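Long-range contacts in galactose-binding lectin (Enterobacter cloacae subsp. cloacae, PDB 6YF6), which binds a fucose derivative at a calcium site, this chain being the C-terminal sugar-binding domain of a lectin named for galactose: residues N10-N15 with N103-L108; T69-R74 with I137-I142; V84-D89 with L121-H126. All blocks are in the same frame, centred on the assembly; numbering follows the deposited sequence.

Contact 1: residues N10-N15 with N103-L108; sequences NFERDN and NEWVTL
In the loop between strand 7-9 and strand 20-21, an Asx turn presents the carboxylate of Glu12 to Trp105, next to strand 106-113. The turn is closed by Asn10, whose OD1 accepts from Glu12 N at 3.0 Å; asparagine suits this place because its short amide can reach back to the chain. Across the contact Trp105 N donates to Glu12 OE2 at 2.9 Å, a fairly straight bond (163°) that arrives on the syn side of the carboxylate. The Glu12 chain is extended beyond CG (chi2 -180°), giving it the reach to bridge backbones whose nearest CA atoms, those of Glu12 and Glu104, lie 7.3 Å apart. OE2 of Glu12 also sits at the edge of the Trp105 ring, 3.3 Å from CD1, with carboxylate and ring planes 52° apart. A water completes the link, donating to Glu12 OE1 and to Trp105 O, each at 2.7 Å. This surface contact joins a loop to the segment leading along strand 106-113, an outermost strand of its sheet within this chain. Behind it, Trp105 lies on Ala73 of strand 65-74, makes a cation-pi contact with Lys138 of strand 135-143 and touches Ala33 of the second subunit.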
ATOM      1  N   ASN A  10      -7.503  -3.366  -2.515  1.00 35.21           N
ATOM      2  CA  ASN A  10      -7.272  -1.965  -2.179  1.00 35.00           C
ATOM      3  C   ASN A  10      -8.474  -1.086  -2.499  1.00 34.20           C
ATOM      4  O   ASN A  10      -8.443   0.115  -2.208  1.00 34.19           O
ATOM      5  CB  ASN A  10      -6.025  -1.438  -2.902  1.00 37.06           C
ATOM      6  CG  ASN A  10      -6.086  -1.626  -4.409  1.00 40.59           C
ATOM      7  OD1 ASN A  10      -7.158  -1.799  -4.988  1.00 40.55           O
ATOM      8  ND2 ASN A  10      -4.925  -1.582  -5.051  1.00 44.76           N
ATOM      9  N   PHE A  11      -9.529  -1.660  -3.082  1.00 34.59           N
ATOM     10  CA  PHE A  11     -10.797  -0.990  -3.360  1.00 33.42           C
ATOM     11  C   PHE A  11     -10.710  -0.008  -4.523  1.00 31.60           C
ATOM     12  O   PHE A  11     -11.605   0.824  -4.699  1.00 31.62           O
ATOM     13  CB  PHE A  11     -11.337  -0.288  -2.106  1.00 33.58           C
ATOM     14  CG  PHE A  11     -11.668  -1.238  -0.984  1.00 34.87           C
ATOM     15  CD1 PHE A  11     -10.790  -1.416   0.073  1.00 35.06           C
ATOM     16  CD2 PHE A  11     -12.841  -1.973  -1.005  1.00 33.68           C
ATOM     17  CE1 PHE A  11     -11.084  -2.302   1.098  1.00 34.71           C
ATOM     18  CE2 PHE A  11     -13.138  -2.859   0.014  1.00 33.26           C
ATOM     19  CZ  PHE A  11     -12.259  -3.023   1.066  1.00 34.54           C
ATOM     20  N   GLU A  12      -9.658  -0.091  -5.336  1.00 32.54           N
ATOM     21  CA  GLU A  12      -9.615   0.675  -6.575  1.00 33.33           C
ATOM     22  C   GLU A  12     -10.824   0.329  -7.437  1.00 33.73           C
ATOM     23  O   GLU A  12     -11.255  -0.826  -7.498  1.00 34.17           O
ATOM     24  CB  GLU A  12      -8.323   0.385  -7.342  1.00 36.60           C
ATOM     25  CG  GLU A  12      -7.100   1.123  -6.818  1.00 38.96           C
ATOM     26  CD  GLU A  12      -5.842   0.813  -7.611  1.00 42.78           C
ATOM     27  OE1 GLU A  12      -5.937   0.099  -8.632  1.00 44.91           O
ATOM     28  OE2 GLU A  12      -4.759   1.287  -7.213  1.00 44.17           O
ATOM     29  N   ARG A  13     -11.379   1.337  -8.104  1.00 36.22           N
ATOM     30  CA  ARG A  13     -12.548   1.165  -8.961  1.00 41.79           C
ATOM     31  C   ARG A  13     -13.765   0.678  -8.180  1.00 38.28           C
ATOM     32  O   ARG A  13     -14.710   0.138  -8.766  1.00 36.38           O
ATOM     33  CB  ARG A  13     -12.252   0.199 -10.118  1.00 53.40           C
ATOM     34  CG  ARG A  13     -10.918   0.432 -10.829  1.00 66.68           C
ATOM     35  CD  ARG A  13     -10.909   1.719 -11.644  1.00 79.38           C
ATOM     36  NE  ARG A  13     -10.853   2.910 -10.796  1.00 88.51           N
ATOM     37  CZ  ARG A  13      -9.804   3.724 -10.681  1.00 96.36           C
ATOM     38  NH1 ARG A  13      -8.681   3.501 -11.356  1.00102.03           N
ATOM     39  NH2 ARG A  13      -9.882   4.776  -9.878  1.00 95.36           N
ATOM     40  N   ASP A  14     -13.755   0.860  -6.860  1.00 36.94           N
ATOM     41  CA  ASP A  14     -14.844   0.417  -5.990  1.00 35.64           C
ATOM     42  C   ASP A  14     -15.039  -1.096  -6.052  1.00 34.10           C
ATOM     43  O   ASP A  14     -16.142  -1.602  -5.838  1.00 33.01           O
ATOM     44  CB  ASP A  14     -16.151   1.139  -6.332  1.00 37.43           C
ATOM     45  CG  ASP A  14     -16.085   2.625  -6.049  1.00 39.06           C
ATOM     46  OD1 ASP A  14     -15.021   3.102  -5.597  1.00 40.13           O
ATOM     47  OD2 ASP A  14     -17.098   3.318  -6.279  1.00 39.92           O
ATOM     48  N   ASN A  15     -13.972  -1.836  -6.348  1.00 34.72           N
ATOM     49  CA  ASN A  15     -14.027  -3.293  -6.327  1.00 36.02           C
ATOM     50  C   ASN A  15     -13.838  -3.767  -4.890  1.00 36.10           C
ATOM     51  O   ASN A  15     -12.735  -3.676  -4.340  1.00 38.29           O
ATOM     52  CB  ASN A  15     -12.964  -3.886  -7.247  1.00 38.91           C
ATOM     53  CG  ASN A  15     -13.234  -5.336  -7.584  1.00 43.57           C
ATOM     54  OD1 ASN A  15     -13.872  -6.053  -6.817  1.00 42.02           O
ATOM     55  ND2 ASN A  15     -12.746  -5.777  -8.738  1.00 49.45           N
ATOM     56  N   ASN A 103      -4.197   5.913 -12.423  1.00 29.11           N
ATOM     57  CA  ASN A 103      -4.573   5.685 -11.029  1.00 31.77           C
ATOM     58  C   ASN A 103      -4.761   4.210 -10.693  1.00 33.29           C
ATOM     59  O   ASN A 103      -5.449   3.876  -9.722  1.00 36.20           O
ATOM     60  CB  ASN A 103      -5.831   6.484 -10.681  1.00 35.54           C
ATOM     61  CG  ASN A 103      -5.671   7.956 -10.990  1.00 33.74           C
ATOM     62  OD1 ASN A 103      -4.820   8.631 -10.411  1.00 29.72           O
ATOM     63  ND2 ASN A 103      -6.468   8.457 -11.925  1.00 35.59           N
ATOM     64  N   GLU A 104      -4.155   3.316 -11.467  1.00 31.09           N
ATOM     65  CA  GLU A 104      -4.004   1.918 -11.079  1.00 32.25           C
ATOM     66  C   GLU A 104      -2.618   1.780 -10.460  1.00 26.71           C
ATOM     67  O   GLU A 104      -1.604   1.917 -11.154  1.00 24.39           O
ATOM     68  CB  GLU A 104      -4.175   0.975 -12.267  1.00 37.96           C
ATOM     69  CG  GLU A 104      -3.720  -0.447 -11.970  1.00 44.58           C
ATOM     70  CD  GLU A 104      -4.151  -1.445 -13.027  1.00 49.95           C
ATOM     71  OE1 GLU A 104      -4.582  -1.018 -14.119  1.00 51.06           O
ATOM     72  OE2 GLU A 104      -4.059  -2.662 -12.759  1.00 52.14           O
ATOM     73  N   TRP A 105      -2.570   1.532  -9.159  1.00 27.90           N
ATOM     74  CA  TRP A 105      -1.305   1.451  -8.445  1.00 27.30           C
ATOM     75  C   TRP A 105      -0.745   0.040  -8.580  1.00 29.42           C
ATOM     76  O   TRP A 105      -1.423  -0.940  -8.257  1.00 30.37           O
ATOM     77  CB  TRP A 105      -1.490   1.853  -6.985  1.00 27.75           C
ATOM     78  CG  TRP A 105      -1.709   3.342  -6.849  1.00 26.60           C
ATOM     79  CD1 TRP A 105      -2.907   3.999  -6.817  1.00 27.59           C
ATOM     80  CD2 TRP A 105      -0.698   4.353  -6.749  1.00 24.34           C
ATOM     81  NE1 TRP A 105      -2.704   5.354  -6.699  1.00 26.30           N
ATOM     82  CE2 TRP A 105      -1.357   5.597  -6.657  1.00 24.42           C
ATOM     83  CE3 TRP A 105       0.700   4.327  -6.734  1.00 23.04           C
ATOM     84  CZ2 TRP A 105      -0.666   6.801  -6.542  1.00 23.73           C
ATOM     85  CZ3 TRP A 105       1.386   5.526  -6.623  1.00 22.82           C
ATOM     86  CH2 TRP A 105       0.701   6.746  -6.527  1.00 23.01           C
ATOM     87  N   VAL A 106       0.484  -0.053  -9.083  1.00 30.14           N
ATOM     88  CA  VAL A 106       1.165  -1.319  -9.293  1.00 31.52           C
ATOM     89  C   VAL A 106       2.510  -1.251  -8.584  1.00 27.81           C
ATOM     90  O   VAL A 106       2.953  -0.191  -8.142  1.00 26.07           O
ATOM     91  CB  VAL A 106       1.357  -1.644 -10.789  1.00 32.43           C
ATOM     92  CG1 VAL A 106       0.020  -1.645 -11.513  1.00 36.08           C
ATOM     93  CG2 VAL A 106       2.318  -0.652 -11.430  1.00 29.05           C
ATOM     94  N   THR A 107       3.160  -2.405  -8.489  1.00 26.58           N
ATOM     95  CA  THR A 107       4.452  -2.528  -7.834  1.00 25.47           C
ATOM     96  C   THR A 107       5.531  -2.776  -8.876  1.00 24.74           C
ATOM     97  O   THR A 107       5.427  -3.706  -9.683  1.00 25.93           O
ATOM     98  CB  THR A 107       4.433  -3.661  -6.804  1.00 27.50           C
ATOM     99  OG1 THR A 107       3.443  -3.375  -5.808  1.00 29.86           O
ATOM    100  CG2 THR A 107       5.794  -3.812  -6.136  1.00 27.98           C
ATOM    101  N   LEU A 108       6.548  -1.928  -8.863  1.00 25.05           N
ATOM    102  CA  LEU A 108       7.760  -2.115  -9.647  1.00 26.50           C
ATOM    103  C   LEU A 108       8.814  -2.686  -8.707  1.00 27.10           C
ATOM    104  O   LEU A 108       9.111  -2.081  -7.671  1.00 28.46           O
ATOM    105  CB  LEU A 108       8.208  -0.790 -10.254  1.00 27.12           C
ATOM    106  CG  LEU A 108       9.582  -0.732 -10.920  1.00 27.47           C
ATOM    107  CD1 LEU A 108       9.645  -1.585 -12.176  1.00 28.75           C
ATOM    108  CD2 LEU A 108       9.903   0.717 -11.229  1.00 27.40           C
TER
HETATM  109  O   HOH W   1      -3.991  -1.703  -8.230  1.00 23.85           O

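Contact 2: residues T69-R74 with I137-I142; sequences TVKIAR and IKELKI. With PO4 (phosphate ion), chain F.
Thr69 and Lys141 exchange two short backbone bonds, Thr69 N to Lys141 O at 2.7 Å and Lys141 N to Thr69 O at 2.8 Å, and so fix the register of two antiparallel strands. Further along, Lys71 N donates to Glu139 O, but Lys71 O accepts from Lys138 N instead of Glu139: a beta bulge shifts the register by one before Ile72 pairs with Ile137. Over the ladder, Lys71 and Glu139 run side by side, their long chains letting NZ of Lys71 form a long, weak salt bridge to OE2 of Glu139 at 3.4 Å. A water bridges the other carboxylate oxygen, Glu139 OE1, to Thr69 OG1. The extra residue, Lys138, has CG between its backbone N and carbonyl carbon (chi1 68°), and its otherwise extended chain carries NZ to a phosphate, 2.8 Å from O1. That ion, probably from the crystallisation liquor, is also held by lysines of the second subunit. On the other face, branched aliphatic chains fill the interior: Val70 CG1 meets Ile137 CG2 at 3.7 Å. Strand 65-74 is flanked by 106-113 and strand 135-143 by 29-40, while Leu140 to Ile142 also pair with a strand of the second subunit.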
ATOM      1  N   THR A  69      10.981  -2.452  -3.773  1.00 27.92           N
ATOM      2  CA  THR A  69       9.651  -2.282  -4.342  1.00 26.64           C
ATOM      3  C   THR A  69       9.286  -0.803  -4.370  1.00 23.43           C
ATOM      4  O   THR A  69       9.650  -0.043  -3.467  1.00 22.86           O
ATOM      5  CB  THR A  69       8.593  -3.075  -3.558  1.00 27.00           C
ATOM      6  OG1 THR A  69       8.652  -2.739  -2.165  1.00 26.47           O
ATOM      7  CG2 THR A  69       8.822  -4.579  -3.735  1.00 29.74           C
ATOM      8  N   VAL A  70       8.584  -0.404  -5.430  1.00 23.61           N
ATOM      9  CA  VAL A  70       8.166   0.973  -5.663  1.00 22.38           C
ATOM     10  C   VAL A  70       6.696   0.933  -6.050  1.00 22.91           C
ATOM     11  O   VAL A  70       6.327   0.256  -7.016  1.00 23.17           O
ATOM     12  CB  VAL A  70       8.991   1.657  -6.766  1.00 23.35           C
ATOM     13  CG1 VAL A  70       8.427   3.049  -7.079  1.00 24.17           C
ATOM     14  CG2 VAL A  70      10.450   1.747  -6.362  1.00 23.37           C
ATOM     15  N   LYS A  71       5.858   1.630  -5.290  1.00 21.44           N
ATOM     16  CA  LYS A  71       4.436   1.715  -5.599  1.00 23.21           C
ATOM     17  C   LYS A  71       4.223   2.922  -6.502  1.00 21.96           C
ATOM     18  O   LYS A  71       4.527   4.055  -6.114  1.00 21.95           O
ATOM     19  CB  LYS A  71       3.606   1.820  -4.325  1.00 28.04           C
ATOM     20  CG  LYS A  71       3.660   0.556  -3.473  1.00 37.44           C
ATOM     21  CD  LYS A  71       2.609   0.571  -2.373  1.00 51.98           C
ATOM     22  CE  LYS A  71       2.748  -0.636  -1.453  1.00 64.87           C
ATOM     23  NZ  LYS A  71       2.034  -0.444  -0.157  1.00 74.64           N
ATOM     24  N   ILE A  72       3.701   2.679  -7.701  1.00 23.15           N
ATOM     25  CA  ILE A  72       3.725   3.664  -8.772  1.00 23.20           C
ATOM     26  C   ILE A  72       2.447   3.555  -9.587  1.00 23.25           C
ATOM     27  O   ILE A  72       1.860   2.477  -9.712  1.00 21.46           O
ATOM     28  CB  ILE A  72       4.972   3.458  -9.661  1.00 22.09           C
ATOM     29  CG1 ILE A  72       5.082   4.557 -10.710  1.00 24.51           C
ATOM     30  CG2 ILE A  72       4.942   2.084 -10.335  1.00 20.51           C
ATOM     31  CD1 ILE A  72       6.459   4.639 -11.321  1.00 26.60           C
ATOM     32  N   ALA A  73       2.016   4.687 -10.145  1.00 24.65           N
ATOM     33  CA  ALA A  73       0.800   4.725 -10.942  1.00 23.17           C
ATOM     34  C   ALA A  73       0.901   5.803 -12.008  1.00 21.94           C
ATOM     35  O   ALA A  73       1.436   6.888 -11.761  1.00 23.10           O
ATOM     36  CB  ALA A  73      -0.440   4.991 -10.076  1.00 21.99           C
ATOM     37  N   ARG A  74       0.377   5.500 -13.188  1.00 21.90           N
ATOM     38  CA  ARG A  74       0.158   6.539 -14.177  1.00 21.47           C
ATOM     39  C   ARG A  74      -0.987   7.437 -13.723  1.00 22.91           C
ATOM     40  O   ARG A  74      -1.903   7.003 -13.018  1.00 25.91           O
ATOM     41  CB  ARG A  74      -0.163   5.937 -15.540  1.00 21.72           C
ATOM     42  CG  ARG A  74      -0.178   6.972 -16.657  1.00 22.35           C
ATOM     43  CD  ARG A  74      -0.716   6.391 -17.942  1.00 24.71           C
ATOM     44  NE  ARG A  74      -0.402   7.243 -19.083  1.00 28.28           N
ATOM     45  CZ  ARG A  74      -0.715   6.954 -20.341  1.00 31.13           C
ATOM     46  NH1 ARG A  74      -1.357   5.828 -20.628  1.00 31.65           N
ATOM     47  NH2 ARG A  74      -0.390   7.796 -21.312  1.00 33.25           N
ATOM     48  N   ILE A 137       4.732   8.374  -7.630  1.00 18.82           N
ATOM     49  CA  ILE A 137       5.356   7.346  -6.804  1.00 18.94           C
ATOM     50  C   ILE A 137       5.025   7.649  -5.351  1.00 20.26           C
ATOM     51  O   ILE A 137       5.429   8.694  -4.823  1.00 22.62           O
ATOM     52  CB  ILE A 137       6.877   7.280  -7.010  1.00 19.84           C
ATOM     53  CG1 ILE A 137       7.190   6.731  -8.403  1.00 21.00           C
ATOM     54  CG2 ILE A 137       7.514   6.418  -5.918  1.00 21.25           C
ATOM     55  CD1 ILE A 137       8.635   6.925  -8.843  1.00 20.95           C
ATOM     56  N   LYS A 138       4.310   6.732  -4.696  1.00 19.85           N
ATOM     57  CA  LYS A 138       3.880   6.950  -3.322  1.00 22.30           C
ATOM     58  C   LYS A 138       4.704   6.183  -2.297  1.00 22.76           C
ATOM     59  O   LYS A 138       4.596   6.480  -1.102  1.00 23.64           O
ATOM     60  CB  LYS A 138       2.397   6.579  -3.158  1.00 24.47           C
ATOM     61  CG  LYS A 138       2.079   5.094  -3.285  1.00 25.41           C
ATOM     62  CD  LYS A 138       0.577   4.854  -3.160  1.00 27.54           C
ATOM     63  CE  LYS A 138       0.209   3.387  -3.357  1.00 29.04           C
ATOM     64  NZ  LYS A 138      -1.258   3.157  -3.169  1.00 30.73           N
ATOM     65  N   GLU A 139       5.527   5.225  -2.715  1.00 22.12           N
ATOM     66  CA  GLU A 139       6.296   4.459  -1.746  1.00 25.31           C
ATOM     67  C   GLU A 139       7.496   3.813  -2.418  1.00 22.21           C
ATOM     68  O   GLU A 139       7.399   3.310  -3.540  1.00 24.49           O
ATOM     69  CB  GLU A 139       5.420   3.388  -1.082  1.00 28.20           C
ATOM     70  CG  GLU A 139       6.173   2.467  -0.138  1.00 32.76           C
ATOM     71  CD  GLU A 139       5.267   1.437   0.502  1.00 34.81           C
ATOM     72  OE1 GLU A 139       5.549   0.227   0.361  1.00 35.36           O
ATOM     73  OE2 GLU A 139       4.268   1.841   1.138  1.00 36.25           O
ATOM     74  N   LEU A 140       8.629   3.846  -1.719  1.00 22.38           N
ATOM     75  CA  LEU A 140       9.822   3.095  -2.091  1.00 22.71           C
ATOM     76  C   LEU A 140      10.266   2.317  -0.862  1.00 24.00           C
ATOM     77  O   LEU A 140      10.474   2.905   0.206  1.00 25.16           O
ATOM     78  CB  LEU A 140      10.941   4.011  -2.587  1.00 23.14           C
ATOM     79  CG  LEU A 140      10.571   5.034  -3.664  1.00 22.37           C
ATOM     80  CD1 LEU A 140      10.342   6.390  -3.022  1.00 21.27           C
ATOM     81  CD2 LEU A 140      11.647   5.124  -4.750  1.00 23.67           C
ATOM     82  N   LYS A 141      10.399   1.004  -1.006  1.00 23.92           N
ATOM     83  CA  LYS A 141      10.706   0.134   0.118  1.00 24.64           C
ATOM     84  C   LYS A 141      11.803  -0.833  -0.285  1.00 25.75           C
ATOM     85  O   LYS A 141      11.747  -1.427  -1.367  1.00 26.05           O
ATOM     86  CB  LYS A 141       9.467  -0.640   0.581  1.00 25.14           C
ATOM     87  CG  LYS A 141       9.680  -1.436   1.866  1.00 26.66           C
ATOM     88  CD  LYS A 141       8.372  -2.000   2.390  1.00 31.29           C
ATOM     89  CE  LYS A 141       7.814  -3.077   1.468  1.00 35.97           C
ATOM     90  NZ  LYS A 141       6.624  -3.756   2.059  1.00 42.08           N
ATOM     91  N   ILE A 142      12.798  -0.982   0.581  1.00 25.67           N
ATOM     92  CA  ILE A 142      13.871  -1.949   0.399  1.00 24.70           C
ATOM     93  C   ILE A 142      13.900  -2.843   1.629  1.00 24.35           C
ATOM     94  O   ILE A 142      13.992  -2.345   2.758  1.00 24.09           O
ATOM     95  CB  ILE A 142      15.231  -1.264   0.183  1.00 26.23           C
ATOM     96  CG1 ILE A 142      15.204  -0.406  -1.085  1.00 26.89           C
ATOM     97  CG2 ILE A 142      16.337  -2.316   0.083  1.00 26.73           C
ATOM     98  CD1 ILE A 142      14.745   1.026  -0.858  1.00 26.87           C
TER
HETATM   99  P   PO4 F 302      -1.415   3.118   0.387  1.00 30.52           P
HETATM  100  O1  PO4 F 302      -2.375   3.683  -0.630  1.00 30.69           O
HETATM  101  O2  PO4 F 302      -1.096   4.170   1.421  1.00 28.06           O
HETATM  102  O3  PO4 F 302      -0.133   2.697  -0.290  1.00 32.81           O
HETATM  103  O4  PO4 F 302      -2.045   1.913   1.041  1.00 33.57           O
HETATM  104  O   HOH W   2      10.523  -4.233  -0.766  1.00 25.17           O
HETATM  105  O   HOH W   3       6.590  -0.978  -1.738  1.00 31.83           O

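Contact 3: residues V84-D89 with L121-H126; sequences VSLRAD and LAVVSH
Strands 84-88 and 121-125 run antiparallel, their axes 4.6 Å apart at closest approach and 152° between directions. Ser85 with Val124 and Arg87 with Ala122 are the hydrogen-bonded pairs; Ser85 N reaches Val124 O at 2.8 Å, and Ala122 N reaches Arg87 O at 2.9 Å. On one face, Val84, Leu86 and Ala88 meet Val123 and Leu121, aliphatic chains suited to a buried side. Ala88 is small enough for Leu121 CD2 to settle against its CB at 3.6 Å. The opposite face carries Ser85 and Arg87 beside Val124 and Ala122. Ser85 OG, placed between its backbone N and carbonyl carbon (chi1 65°), shares a 2.7 Å hydrogen bond with His126 NE2, in the plane of the imidazole at its edge. Arg87 bends at chi3 (-62°), laying its guanidinium across Val124: CG2 of Val124 stands over the centre of one face, 3.6 Å from CZ of Arg87. In the same guanidinium, NE forms a salt bridge with Asp92 and NH1 with Glu51. The strands are the central pair of a four-stranded antiparallel sheet whose aliphatic face meets Trp68 and Leu108 of the other sheet, forming the hydrophobic core between two facing sheets, as in a beta-sandwich.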
ATOM      1  N   VAL A  84       9.269   2.924 -16.643  1.00 24.04           N
ATOM      2  CA  VAL A  84      10.117   3.131 -15.474  1.00 24.28           C
ATOM      3  C   VAL A  84      10.763   1.815 -15.069  1.00 23.94           C
ATOM      4  O   VAL A  84      10.106   0.770 -15.045  1.00 25.91           O
ATOM      5  CB  VAL A  84       9.301   3.726 -14.306  1.00 23.99           C
ATOM      6  CG1 VAL A  84      10.213   4.094 -13.146  1.00 25.31           C
ATOM      7  CG2 VAL A  84       8.510   4.948 -14.781  1.00 24.87           C
ATOM      8  N   SER A  85      12.058   1.869 -14.746  1.00 23.43           N
ATOM      9  CA  SER A  85      12.806   0.710 -14.273  1.00 23.19           C
ATOM     10  C   SER A  85      13.564   1.092 -13.006  1.00 24.67           C
ATOM     11  O   SER A  85      13.528   2.242 -12.556  1.00 24.52           O
ATOM     12  CB  SER A  85      13.770   0.184 -15.346  1.00 24.05           C
ATOM     13  OG  SER A  85      14.781   1.131 -15.653  1.00 24.83           O
ATOM     14  N   LEU A  86      14.255   0.109 -12.428  1.00 24.41           N
ATOM     15  CA  LEU A  86      15.052   0.297 -11.225  1.00 22.13           C
ATOM     16  C   LEU A  86      16.515  -0.013 -11.510  1.00 24.74           C
ATOM     17  O   LEU A  86      16.830  -0.937 -12.272  1.00 25.93           O
ATOM     18  CB  LEU A  86      14.559  -0.596 -10.088  1.00 24.03           C
ATOM     19  CG  LEU A  86      13.068  -0.505  -9.763  1.00 26.95           C
ATOM     20  CD1 LEU A  86      12.669  -1.595  -8.773  1.00 31.44           C
ATOM     21  CD2 LEU A  86      12.736   0.870  -9.225  1.00 27.03           C
ATOM     22  N   ARG A  87      17.402   0.738 -10.869  1.00 24.88           N
ATOM     23  CA  ARG A  87      18.840   0.590 -11.049  1.00 26.74           C
ATOM     24  C   ARG A  87      19.524   0.606  -9.691  1.00 27.40           C
ATOM     25  O   ARG A  87      19.137   1.366  -8.800  1.00 28.48           O
ATOM     26  CB  ARG A  87      19.386   1.709 -11.944  1.00 28.68           C
ATOM     27  CG  ARG A  87      20.864   1.603 -12.280  1.00 30.32           C
ATOM     28  CD  ARG A  87      21.256   2.658 -13.308  1.00 32.77           C
ATOM     29  NE  ARG A  87      20.537   2.477 -14.568  1.00 33.13           N
ATOM     30  CZ  ARG A  87      20.315   3.439 -15.460  1.00 34.18           C
ATOM     31  NH1 ARG A  87      20.751   4.675 -15.246  1.00 33.86           N
ATOM     32  NH2 ARG A  87      19.647   3.161 -16.571  1.00 37.21           N
ATOM     33  N   ALA A  88      20.538  -0.245  -9.529  1.00 27.20           N
ATOM     34  CA  ALA A  88      21.281  -0.328  -8.276  1.00 24.73           C
ATOM     35  C   ALA A  88      22.759  -0.508  -8.576  1.00 26.28           C
ATOM     36  O   ALA A  88      23.149  -1.484  -9.226  1.00 29.92           O
ATOM     37  CB  ALA A  88      20.772  -1.480  -7.407  1.00 22.02           C
ATOM     38  N   ASP A  89      23.578   0.420  -8.079  1.00 26.83           N
ATOM     39  CA  ASP A  89      25.021   0.392  -8.311  1.00 30.07           C
ATOM     40  C   ASP A  89      25.317   0.277  -9.802  1.00 34.93           C
ATOM     41  O   ASP A  89      26.196  -0.475 -10.233  1.00 37.53           O
ATOM     42  CB  ASP A  89      25.680  -0.739  -7.522  1.00 31.42           C
ATOM     43  CG  ASP A  89      25.660  -0.486  -6.026  1.00 30.88           C
ATOM     44  OD1 ASP A  89      25.677   0.703  -5.633  1.00 31.34           O
ATOM     45  OD2 ASP A  89      25.622  -1.465  -5.247  1.00 30.32           O
ATOM     46  N   LEU A 121      21.045   3.750  -5.460  1.00 24.22           N
ATOM     47  CA  LEU A 121      19.792   3.376  -6.096  1.00 24.90           C
ATOM     48  C   LEU A 121      19.277   4.517  -6.958  1.00 26.38           C
ATOM     49  O   LEU A 121      19.408   5.692  -6.600  1.00 27.82           O
ATOM     50  CB  LEU A 121      18.738   3.013  -5.051  1.00 24.59           C
ATOM     51  CG  LEU A 121      19.146   1.925  -4.059  1.00 27.71           C
ATOM     52  CD1 LEU A 121      18.018   1.670  -3.069  1.00 27.94           C
ATOM     53  CD2 LEU A 121      19.539   0.651  -4.800  1.00 28.99           C
ATOM     54  N   ALA A 122      18.670   4.167  -8.087  1.00 27.53           N
ATOM     55  CA  ALA A 122      18.061   5.166  -8.948  1.00 28.11           C
ATOM     56  C   ALA A 122      16.824   4.572  -9.600  1.00 25.78           C
ATOM     57  O   ALA A 122      16.841   3.423 -10.049  1.00 26.31           O
ATOM     58  CB  ALA A 122      19.043   5.655 -10.019  1.00 29.40           C
ATOM     59  N   VAL A 123      15.747   5.355  -9.616  1.00 24.32           N
ATOM     60  CA  VAL A 123      14.581   5.071 -10.443  1.00 23.12           C
ATOM     61  C   VAL A 123      14.818   5.723 -11.799  1.00 23.57           C
ATOM     62  O   VAL A 123      15.250   6.880 -11.873  1.00 25.27           O
ATOM     63  CB  VAL A 123      13.297   5.594  -9.784  1.00 23.32           C
ATOM     64  CG1 VAL A 123      12.087   5.284 -10.649  1.00 25.99           C
ATOM     65  CG2 VAL A 123      13.129   4.990  -8.396  1.00 22.27           C
ATOM     66  N   VAL A 124      14.544   4.984 -12.871  1.00 26.01           N
ATOM     67  CA  VAL A 124      14.954   5.365 -14.218  1.00 27.97           C
ATOM     68  C   VAL A 124      13.721   5.478 -15.102  1.00 26.34           C
ATOM     69  O   VAL A 124      12.914   4.544 -15.172  1.00 28.08           O
ATOM     70  CB  VAL A 124      15.951   4.347 -14.808  1.00 27.91           C
ATOM     71  CG1 VAL A 124      16.326   4.731 -16.232  1.00 27.59           C
ATOM     72  CG2 VAL A 124      17.192   4.246 -13.930  1.00 28.74           C
ATOM     73  N   SER A 125      13.584   6.621 -15.774  1.00 24.03           N
ATOM     74  CA  SER A 125      12.566   6.826 -16.795  1.00 22.78           C
ATOM     75  C   SER A 125      13.162   6.612 -18.179  1.00 23.96           C
ATOM     76  O   SER A 125      14.263   7.088 -18.473  1.00 26.51           O
ATOM     77  CB  SER A 125      11.979   8.236 -16.721  1.00 22.02           C
ATOM     78  OG  SER A 125      11.225   8.516 -17.888  1.00 23.54           O
ATOM     79  N   HIS A 126      12.422   5.909 -19.034  1.00 26.07           N
ATOM     80  CA  HIS A 126      12.848   5.636 -20.401  1.00 28.68           C
ATOM     81  C   HIS A 126      12.080   6.464 -21.421  1.00 28.33           C
ATOM     82  O   HIS A 126      12.232   6.243 -22.628  1.00 30.84           O
ATOM     83  CB  HIS A 126      12.700   4.145 -20.703  1.00 30.95           C
ATOM     84  CG  HIS A 126      13.468   3.267 -19.767  1.00 27.36           C
ATOM     85  ND1 HIS A 126      14.615   2.601 -20.144  1.00 31.56           N
ATOM     86  CD2 HIS A 126      13.264   2.958 -18.465  1.00 26.84           C
ATOM     87  CE1 HIS A 126      15.080   1.914 -19.116  1.00 28.80           C
ATOM     88  NE2 HIS A 126      14.279   2.112 -18.085  1.00 27.90           N
TER

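Overall arrangement
From the N terminus, the loop 10-15 comes first and is met much later by 103-108, so contact 1 spans a long part of the domain. Within that span strand 65-74 begins contact 2, which closes only near the C terminus at 137-142; contacts 1 and 2 therefore cross, and 106-113 and 65-74 are neighbours in one sheet. Contact 3, joining 84-89 to 121-126, lies wholly within the stretch that contact 2 encloses, yet crosses contact 1. It belongs to the second sheet. The sheets pack together where Val70 and Leu108 reach Leu86, and where Leu140 reaches Val123. Contacts 1 and 2 both also touch the second subunit.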